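Local coordinates for ABC transporter substrate-binding protein-branched chain amino acid transport (Streptococcus pneumoniae, PDB 4GNR), which binds isoleucine and probably delivers branched-chain amino acids to an ABC transporter as its surface-exposed substrate-binding protein, at residues G115-F120 with A327-V332. Sequence-based numbering, arbitrary orientation.
Sequences GQDYLF and ADHNTV
His329 lays its imidazole flat over the ring of Phe120 in an offset stack, in the lobe of the periplasmic binding protein fold built on the parallel five-stranded sheet. Phe120 sits on strand 119-121, an outermost strand of that sheet. His329 comes from the loop between strands 321-323 and 335-341. The ring planes differ by 8° and the centroids are 4.0 Å apart. CE2 of Phe120 lies over the centre of the imidazole, whereas ND1 of His329 sits toward the rim of the phenyl ring. Phe325 meets the Phe120 ring edge-to-face.

The ND1-CE1 edge of the imidazole faces carbonyl oxygens of the type I turn from Gln116 to Leu119. His329 ND1 donates to Leu119 O at 2.8 Å, with the acceptor almost in the ring plane. This bond and the stack together fix the ring's rotation. CG of His329 is anti to its own carbonyl carbon (chi1 -59°), which turns the ND1-CE1 edge toward these carbonyls. There CE1 of His329 comes within 3.1 Å of Asp117 O, a buried oxygen without a polar partner. In the modelled one of its two conformers, Asp117 forms a salt bridge through OD2 with Lys307 of helix 303-310. A water in the imidazole plane lies 2.7 Å from His329 NE2.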
loop_
_atom_site.group_PDB
_atom_site.type_symbol
_atom_site.label_atom_id
_atom_site.label_comp_id
_atom_site.label_asym_id
_atom_site.label_seq_id
_atom_site.Cartn_x
_atom_site.Cartn_y
_atom_site.Cartn_z
ATOM N N GLY A 115 -16.456 3.265 12.445
ATOM C CA GLY A 115 -17.895 3.259 12.187
ATOM C C GLY A 115 -18.333 2.785 10.813
ATOM O O GLY A 115 -19.520 2.845 10.498
ATOM N N GLN A 116 -17.391 2.275 10.022
ATOM C CA GLN A 116 -17.691 1.874 8.637
ATOM C C GLN A 116 -18.027 0.408 8.571
ATOM O O GLN A 116 -17.140 -0.437 8.436
ATOM C CB GLN A 116 -16.481 2.196 7.753
ATOM C CG GLN A 116 -16.103 3.665 7.685
ATOM C CD GLN A 116 -17.001 4.515 6.821
ATOM O OE1 GLN A 116 -18.028 4.067 6.318
ATOM N NE2 GLN A 116 -16.619 5.769 6.640
ATOM N N ASP A 117 -19.301 0.076 8.635
ATOM C CA ASP A 117 -19.641 -1.324 8.660
ATOM C C ASP A 117 -19.328 -2.041 7.325
ATOM O O ASP A 117 -19.241 -3.266 7.317
ATOM C CB ASP A 117 -21.092 -1.480 9.065
ATOM C CG ASP A 117 -21.382 -2.827 9.652
ATOM O OD1 ASP A 117 -20.519 -3.348 10.389
ATOM O OD2 ASP A 117 -22.492 -3.328 9.439
ATOM N N TYR A 118 -19.156 -1.290 6.224
ATOM C CA TYR A 118 -18.870 -1.890 4.925
ATOM C C TYR A 118 -17.449 -1.698 4.427
ATOM O O TYR A 118 -17.184 -2.013 3.270
ATOM C CB TYR A 118 -19.912 -1.435 3.884
ATOM C CG TYR A 118 -21.266 -2.056 4.176
ATOM C CD1 TYR A 118 -21.579 -3.302 3.661
ATOM C CD2 TYR A 118 -22.192 -1.453 5.013
ATOM C CE1 TYR A 118 -22.765 -3.932 3.950
ATOM C CE2 TYR A 118 -23.419 -2.080 5.311
ATOM C CZ TYR A 118 -23.673 -3.321 4.776
ATOM O OH TYR A 118 -24.863 -3.962 5.059
ATOM N N LEU A 119 -16.540 -1.195 5.251
ATOM C CA LEU A 119 -15.149 -1.027 4.845
ATOM C C LEU A 119 -14.243 -1.977 5.626
ATOM O O LEU A 119 -14.376 -2.121 6.845
ATOM C CB LEU A 119 -14.654 0.395 5.080
ATOM C CG LEU A 119 -13.234 0.705 4.573
ATOM C CD1 LEU A 119 -13.124 0.557 3.064
ATOM C CD2 LEU A 119 -12.830 2.110 4.991
ATOM N N PHE A 120 -13.305 -2.584 4.898
ATOM C CA PHE A 120 -12.270 -3.437 5.464
ATOM C C PHE A 120 -10.927 -2.956 4.936
ATOM O O PHE A 120 -10.833 -2.563 3.767
ATOM C CB PHE A 120 -12.485 -4.912 5.106
ATOM C CG PHE A 120 -13.767 -5.438 5.673
ATOM C CD1 PHE A 120 -14.981 -5.197 5.035
ATOM C CD2 PHE A 120 -13.787 -6.103 6.892
ATOM C CE1 PHE A 120 -16.182 -5.608 5.595
ATOM C CE2 PHE A 120 -14.981 -6.521 7.451
ATOM C CZ PHE A 120 -16.177 -6.282 6.799
ATOM N N ALA A 327 -12.805 -5.384 15.828
ATOM C CA ALA A 327 -14.158 -4.814 15.740
ATOM C C ALA A 327 -14.270 -3.657 14.760
ATOM O O ALA A 327 -15.361 -3.354 14.270
ATOM C CB ALA A 327 -14.642 -4.368 17.109
ATOM N N ASP A 328 -13.162 -2.969 14.532
ATOM C CA ASP A 328 -13.061 -1.825 13.610
ATOM C C ASP A 328 -12.590 -2.247 12.214
ATOM O O ASP A 328 -12.168 -1.391 11.431
ATOM C CB ASP A 328 -12.171 -0.735 14.190
ATOM C CG ASP A 328 -12.773 -0.058 15.415
ATOM O OD1 ASP A 328 -14.011 0.124 15.477
ATOM O OD2 ASP A 328 -11.972 0.353 16.282
ATOM N N HIS A 329 -12.644 -3.542 11.893
ATOM C CA HIS A 329 -12.297 -4.004 10.556
ATOM C C HIS A 329 -10.861 -3.723 10.141
ATOM O O HIS A 329 -10.550 -3.567 8.949
ATOM C CB HIS A 329 -13.281 -3.523 9.484
ATOM C CG HIS A 329 -14.700 -3.946 9.693
ATOM N ND1 HIS A 329 -15.685 -3.485 8.859
ATOM C CD2 HIS A 329 -15.320 -4.723 10.617
ATOM C CE1 HIS A 329 -16.853 -3.968 9.247
ATOM N NE2 HIS A 329 -16.663 -4.712 10.323
ATOM N N ASN A 330 -9.994 -3.692 11.144
ATOM C CA ASN A 330 -8.550 -3.558 10.941
ATOM C C ASN A 330 -7.857 -4.853 11.368
ATOM O O ASN A 330 -8.357 -5.607 12.213
ATOM C CB ASN A 330 -7.934 -2.430 11.768
ATOM C CG ASN A 330 -8.398 -1.066 11.344
ATOM O OD1 ASN A 330 -9.024 -0.363 12.140
ATOM N ND2 ASN A 330 -8.184 -0.700 10.107
ATOM N N THR A 331 -6.693 -5.094 10.787
ATOM C CA THR A 331 -5.864 -6.216 11.137
ATOM C C THR A 331 -4.451 -5.746 11.406
ATOM O O THR A 331 -3.928 -4.885 10.686
ATOM C CB THR A 331 -5.841 -7.288 10.000
ATOM O OG1 THR A 331 -5.027 -8.404 10.392
ATOM C CG2 THR A 331 -5.434 -6.732 8.626
ATOM N N VAL A 332 -3.820 -6.334 12.430
ATOM C CA VAL A 332 -2.408 -6.114 12.644
ATOM C C VAL A 332 -1.731 -6.858 11.447
ATOM O O VAL A 332 -2.229 -7.895 10.975
ATOM C CB VAL A 332 -1.949 -6.696 14.000
ATOM C CG1 VAL A 332 -0.455 -6.622 14.156
ATOM C CG2 VAL A 332 -2.607 -5.932 15.132
HETATM O O HOH W 1 -15.893 0.807 13.835
HETATM O O HOH W 2 -18.834 -5.703 11.685
#